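Local coordinates for pesticidial crystal protein CRY2AA (Bacillus thuringiensis serovar kurstaki, PDB 1I5P) that promotes colloid-osmotic lysis by binding to midgut epithelial cells of dipteran and lepidopteran larvae, at residues Met153-Gln165 against Leu176-Ile188. Numbering follows the deposited sequence.
Sequences MQQLFLNRLPQFQ and LFAQAANMHLSFI
Two antiparallel helices of the N-terminal helical bundle meet where F157 is inserted against H184 and F187; the axes of helix segments 153-160 and 176-188 run at 160° and approach to 10.5 Å. The F157 ring lies flat over the backbone of the partner helix, its centroid 3.6 Å from H184 CA, while M153 CE covers its opposite face. F157 CZ abuts M183 O at 3.4 Å. The H184 ring leans back along F157 with its plane turned by only 28°, slid so far that the rings barely overlap and F157 CB sits over the imidazole face instead. I188 CD1 covers the other face of this imidazole. F187 meets F157 obliquely, F187 CB against F157 CE1 at 3.4 Å, and receives M153 CG over one face. With CG anti to the backbone N and a bend at chi2, Q154 sends its amide to the imidazole edge; NE2 gives H184 NE2 a weak hydrogen bond of 2.7 Å, strongly bent at 124°. The other ring nitrogen, ND1, is hydrogen-bonded to Y219 OH on helix 202-232, its main polar partner, consistent with a set orientation of the buried imidazole. Further along, in the 3-10 segment 161-163, L161 packs CD2 on A180 CB (3.8 Å), and beyond it F164 brings CD2 to L176 CB while its CB rests against F177 CB. Q165, extended beyond CG, lays OE1 over the F177 face, 3.4 Å from CE1; L161 O lies at that ring's edge. Y219 and Y222 of helix 202-232 add edge-to-face contacts to F177. In this chain H184 links Q154 to Y219 within a largely apolar seam; antiparallel helices packed side by side are typical of the helical-bundle domain of three-domain delta-endotoxins.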
loop_
_atom_site.group_PDB
_atom_site.type_symbol
_atom_site.label_atom_id
_atom_site.label_comp_id
_atom_site.label_asym_id
_atom_site.label_seq_id
_atom_site.Cartn_x
_atom_site.Cartn_y
_atom_site.Cartn_z
ATOM N N MET A 153 -7.290 -12.054 -29.804
ATOM C CA MET A 153 -7.119 -11.046 -28.763
ATOM C C MET A 153 -5.752 -11.183 -28.098
ATOM O O MET A 153 -5.066 -10.186 -27.858
ATOM C CB MET A 153 -8.228 -11.189 -27.712
ATOM C CG MET A 153 -8.209 -10.134 -26.613
ATOM S SD MET A 153 -8.557 -8.466 -27.209
ATOM C CE MET A 153 -6.914 -7.748 -27.274
ATOM N N GLN A 154 -5.362 -12.423 -27.810
ATOM C CA GLN A 154 -4.084 -12.696 -27.165
ATOM C C GLN A 154 -2.929 -12.145 -27.977
ATOM O O GLN A 154 -2.032 -11.489 -27.437
ATOM C CB GLN A 154 -3.894 -14.205 -26.967
ATOM C CG GLN A 154 -2.452 -14.642 -26.663
ATOM C CD GLN A 154 -1.944 -14.232 -25.279
ATOM O OE1 GLN A 154 -0.790 -14.496 -24.928
ATOM N NE2 GLN A 154 -2.803 -13.598 -24.489
ATOM N N GLN A 155 -2.951 -12.417 -29.277
ATOM C CA GLN A 155 -1.890 -11.952 -30.155
ATOM C C GLN A 155 -1.927 -10.434 -30.253
ATOM O O GLN A 155 -0.885 -9.787 -30.331
ATOM C CB GLN A 155 -2.038 -12.579 -31.540
ATOM C CG GLN A 155 -0.895 -12.248 -32.485
ATOM C CD GLN A 155 0.456 -12.598 -31.900
ATOM O OE1 GLN A 155 0.699 -13.742 -31.515
ATOM N NE2 GLN A 155 1.347 -11.612 -31.829
ATOM N N LEU A 156 -3.128 -9.864 -30.243
ATOM C CA LEU A 156 -3.260 -8.416 -30.317
ATOM C C LEU A 156 -2.671 -7.761 -29.068
ATOM O O LEU A 156 -2.079 -6.687 -29.148
ATOM C CB LEU A 156 -4.733 -8.025 -30.492
ATOM C CG LEU A 156 -5.279 -8.300 -31.899
ATOM C CD1 LEU A 156 -6.782 -8.101 -31.931
ATOM C CD2 LEU A 156 -4.587 -7.375 -32.901
ATOM N N PHE A 157 -2.827 -8.409 -27.917
ATOM C CA PHE A 157 -2.280 -7.881 -26.669
ATOM C C PHE A 157 -0.752 -7.861 -26.760
ATOM O O PHE A 157 -0.101 -6.893 -26.361
ATOM C CB PHE A 157 -2.706 -8.754 -25.485
ATOM C CG PHE A 157 -3.949 -8.273 -24.783
ATOM C CD1 PHE A 157 -4.991 -9.154 -24.506
ATOM C CD2 PHE A 157 -4.059 -6.952 -24.356
ATOM C CE1 PHE A 157 -6.126 -8.732 -23.809
ATOM C CE2 PHE A 157 -5.186 -6.517 -23.660
ATOM C CZ PHE A 157 -6.222 -7.411 -23.383
ATOM N N LEU A 158 -0.192 -8.947 -27.283
ATOM C CA LEU A 158 1.248 -9.084 -27.437
ATOM C C LEU A 158 1.827 -8.055 -28.407
ATOM O O LEU A 158 2.974 -7.638 -28.261
ATOM C CB LEU A 158 1.588 -10.496 -27.920
ATOM C CG LEU A 158 1.213 -11.644 -26.981
ATOM C CD1 LEU A 158 1.610 -12.973 -27.614
ATOM C CD2 LEU A 158 1.916 -11.458 -25.643
ATOM N N ASN A 159 1.032 -7.649 -29.394
ATOM C CA ASN A 159 1.485 -6.670 -30.378
ATOM C C ASN A 159 1.408 -5.242 -29.864
ATOM O O ASN A 159 2.188 -4.388 -30.280
ATOM C CB ASN A 159 0.653 -6.750 -31.657
ATOM C CG ASN A 159 0.856 -8.044 -32.407
ATOM O OD1 ASN A 159 1.729 -8.843 -32.071
ATOM N ND2 ASN A 159 0.053 -8.254 -33.442
ATOM N N ARG A 160 0.471 -4.980 -28.963
ATOM C CA ARG A 160 0.304 -3.628 -28.458
ATOM C C ARG A 160 1.069 -3.238 -27.193
ATOM O O ARG A 160 1.633 -2.150 -27.129
ATOM C CB ARG A 160 -1.185 -3.338 -28.273
ATOM C CG ARG A 160 -1.998 -3.500 -29.552
ATOM C CD ARG A 160 -3.315 -2.758 -29.462
ATOM N NE ARG A 160 -4.185 -3.017 -30.608
ATOM C CZ ARG A 160 -4.102 -2.401 -31.784
ATOM N NH1 ARG A 160 -3.183 -1.469 -31.993
ATOM N NH2 ARG A 160 -4.949 -2.712 -32.751
ATOM N N LEU A 161 1.100 -4.114 -26.194
ATOM C CA LEU A 161 1.784 -3.789 -24.941
ATOM C C LEU A 161 3.196 -3.210 -25.092
ATOM O O LEU A 161 3.531 -2.213 -24.446
ATOM C CB LEU A 161 1.825 -5.016 -24.018
ATOM C CG LEU A 161 0.519 -5.622 -23.459
ATOM C CD1 LEU A 161 0.626 -5.701 -21.949
ATOM C CD2 LEU A 161 -0.708 -4.802 -23.859
ATOM N N PRO A 162 4.037 -3.818 -25.947
ATOM C CA PRO A 162 5.399 -3.315 -26.133
ATOM C C PRO A 162 5.464 -1.836 -26.468
ATOM O O PRO A 162 6.445 -1.164 -26.154
ATOM C CB PRO A 162 5.936 -4.205 -27.249
ATOM C CG PRO A 162 5.267 -5.513 -26.949
ATOM C CD PRO A 162 3.839 -5.055 -26.722
ATOM N N GLN A 163 4.415 -1.318 -27.090
ATOM C CA GLN A 163 4.399 0.090 -27.453
ATOM C C GLN A 163 4.302 1.014 -26.250
ATOM O O GLN A 163 4.384 2.231 -26.392
ATOM C CB GLN A 163 3.255 0.360 -28.420
ATOM C CG GLN A 163 3.438 -0.359 -29.741
ATOM C CD GLN A 163 4.815 -0.113 -30.335
ATOM O OE1 GLN A 163 5.176 1.025 -30.646
ATOM N NE2 GLN A 163 5.593 -1.180 -30.492
ATOM N N PHE A 164 4.117 0.444 -25.065
ATOM C CA PHE A 164 4.047 1.256 -23.857
ATOM C C PHE A 164 5.323 1.037 -23.062
ATOM O O PHE A 164 5.394 1.368 -21.879
ATOM C CB PHE A 164 2.826 0.883 -23.007
ATOM C CG PHE A 164 1.517 1.117 -23.703
ATOM C CD1 PHE A 164 0.825 0.060 -24.274
ATOM C CD2 PHE A 164 1.004 2.402 -23.836
ATOM C CE1 PHE A 164 -0.362 0.273 -24.971
ATOM C CE2 PHE A 164 -0.185 2.631 -24.534
ATOM C CZ PHE A 164 -0.865 1.561 -25.103
ATOM N N GLN A 165 6.333 0.483 -23.728
ATOM C CA GLN A 165 7.616 0.212 -23.093
ATOM C C GLN A 165 8.768 0.782 -23.915
ATOM O O GLN A 165 9.890 0.279 -23.868
ATOM C CB GLN A 165 7.807 -1.292 -22.925
ATOM C CG GLN A 165 6.653 -2.000 -22.237
ATOM C CD GLN A 165 6.905 -3.489 -22.119
ATOM O OE1 GLN A 165 7.251 -3.992 -21.050
ATOM N NE2 GLN A 165 6.746 -4.202 -23.226
ATOM N N LEU A 176 0.751 3.803 -17.990
ATOM C CA LEU A 176 -0.034 3.295 -19.115
ATOM C C LEU A 176 0.223 1.808 -19.317
ATOM O O LEU A 176 -0.709 1.033 -19.524
ATOM C CB LEU A 176 0.309 4.055 -20.400
ATOM C CG LEU A 176 -0.124 5.520 -20.533
ATOM C CD1 LEU A 176 0.078 5.969 -21.979
ATOM C CD2 LEU A 176 -1.595 5.677 -20.148
ATOM N N PHE A 177 1.487 1.404 -19.255
ATOM C CA PHE A 177 1.809 -0.003 -19.434
ATOM C C PHE A 177 1.127 -0.844 -18.358
ATOM O O PHE A 177 0.628 -1.934 -18.630
ATOM C CB PHE A 177 3.323 -0.240 -19.386
ATOM C CG PHE A 177 3.695 -1.698 -19.384
ATOM C CD1 PHE A 177 3.646 -2.444 -20.557
ATOM C CD2 PHE A 177 3.995 -2.347 -18.189
ATOM C CE1 PHE A 177 3.884 -3.815 -20.542
ATOM C CE2 PHE A 177 4.233 -3.717 -18.161
ATOM C CZ PHE A 177 4.176 -4.454 -19.343
ATOM N N ALA A 178 1.103 -0.331 -17.134
ATOM C CA ALA A 178 0.468 -1.046 -16.032
ATOM C C ALA A 178 -1.007 -1.262 -16.338
ATOM O O ALA A 178 -1.535 -2.352 -16.129
ATOM C CB ALA A 178 0.622 -0.264 -14.741
ATOM N N GLN A 179 -1.673 -0.220 -16.830
ATOM C CA GLN A 179 -3.086 -0.341 -17.172
ATOM C C GLN A 179 -3.265 -1.389 -18.275
ATOM O O GLN A 179 -4.186 -2.200 -18.220
ATOM C CB GLN A 179 -3.652 1.002 -17.643
ATOM C CG GLN A 179 -3.845 2.051 -16.548
ATOM C CD GLN A 179 -4.760 1.580 -15.428
ATOM O OE1 GLN A 179 -5.620 0.722 -15.630
ATOM N NE2 GLN A 179 -4.585 2.152 -14.236
ATOM N N ALA A 180 -2.378 -1.373 -19.269
ATOM C CA ALA A 180 -2.459 -2.329 -20.372
ATOM C C ALA A 180 -2.158 -3.744 -19.879
ATOM O O ALA A 180 -2.765 -4.714 -20.333
ATOM C CB ALA A 180 -1.485 -1.941 -21.482
ATOM N N ALA A 181 -1.207 -3.860 -18.959
ATOM C CA ALA A 181 -0.863 -5.158 -18.400
ATOM C C ALA A 181 -2.086 -5.661 -17.640
ATOM O O ALA A 181 -2.375 -6.857 -17.642
ATOM C CB ALA A 181 0.341 -5.037 -17.463
ATOM N N ASN A 182 -2.812 -4.744 -17.002
ATOM C CA ASN A 182 -4.023 -5.105 -16.268
ATOM C C ASN A 182 -5.005 -5.774 -17.218
ATOM O O ASN A 182 -5.610 -6.793 -16.895
ATOM C CB ASN A 182 -4.710 -3.866 -15.682
ATOM C CG ASN A 182 -4.148 -3.455 -14.340
ATOM O OD1 ASN A 182 -3.464 -4.230 -13.679
ATOM N ND2 ASN A 182 -4.462 -2.235 -13.916
ATOM N N MET A 183 -5.155 -5.183 -18.396
ATOM C CA MET A 183 -6.075 -5.701 -19.394
ATOM C C MET A 183 -5.691 -7.085 -19.903
ATOM O O MET A 183 -6.537 -7.971 -19.996
ATOM C CB MET A 183 -6.179 -4.717 -20.561
ATOM C CG MET A 183 -6.763 -3.363 -20.163
ATOM S SD MET A 183 -6.577 -2.117 -21.455
ATOM C CE MET A 183 -6.081 -0.678 -20.514
ATOM N N HIS A 184 -4.417 -7.274 -20.224
ATOM C CA HIS A 184 -3.953 -8.563 -20.728
ATOM C C HIS A 184 -4.056 -9.676 -19.681
ATOM O O HIS A 184 -4.553 -10.769 -19.973
ATOM C CB HIS A 184 -2.502 -8.460 -21.213
ATOM C CG HIS A 184 -2.037 -9.658 -21.986
ATOM N ND1 HIS A 184 -0.704 -9.917 -22.226
ATOM C CD2 HIS A 184 -2.727 -10.667 -22.569
ATOM C CE1 HIS A 184 -0.594 -11.035 -22.920
ATOM N NE2 HIS A 184 -1.806 -11.511 -23.143
ATOM N N LEU A 185 -3.584 -9.402 -18.466
ATOM C CA LEU A 185 -3.620 -10.400 -17.404
ATOM C C LEU A 185 -5.049 -10.725 -16.988
ATOM O O LEU A 185 -5.355 -11.875 -16.659
ATOM C CB LEU A 185 -2.804 -9.925 -16.199
ATOM C CG LEU A 185 -1.285 -9.898 -16.416
ATOM C CD1 LEU A 185 -0.585 -9.358 -15.173
ATOM C CD2 LEU A 185 -0.788 -11.304 -16.736
ATOM N N SER A 186 -5.915 -9.713 -17.012
ATOM C CA SER A 186 -7.319 -9.899 -16.658
ATOM C C SER A 186 -7.955 -10.805 -17.710
ATOM O O SER A 186 -8.776 -11.672 -17.392
ATOM C CB SER A 186 -8.048 -8.554 -16.630
ATOM O OG SER A 186 -7.569 -7.732 -15.573
ATOM N N PHE A 187 -7.564 -10.573 -18.963
ATOM C CA PHE A 187 -8.035 -11.336 -20.115
ATOM C C PHE A 187 -7.667 -12.806 -19.940
ATOM O O PHE A 187 -8.506 -13.694 -20.087
ATOM C CB PHE A 187 -7.389 -10.776 -21.395
ATOM C CG PHE A 187 -7.375 -11.743 -22.552
ATOM C CD1 PHE A 187 -8.544 -12.029 -23.255
ATOM C CD2 PHE A 187 -6.192 -12.376 -22.932
ATOM C CE1 PHE A 187 -8.539 -12.930 -24.321
ATOM C CE2 PHE A 187 -6.180 -13.281 -24.001
ATOM C CZ PHE A 187 -7.359 -13.557 -24.694
ATOM N N ILE A 188 -6.403 -13.052 -19.624
ATOM C CA ILE A 188 -5.912 -14.406 -19.417
ATOM C C ILE A 188 -6.675 -15.098 -18.285
ATOM O O ILE A 188 -7.099 -16.243 -18.422
ATOM C CB ILE A 188 -4.400 -14.386 -19.108
ATOM C CG1 ILE A 188 -3.642 -13.905 -20.352
ATOM C CG2 ILE A 188 -3.926 -15.773 -18.662
ATOM C CD1 ILE A 188 -2.173 -13.567 -20.109
#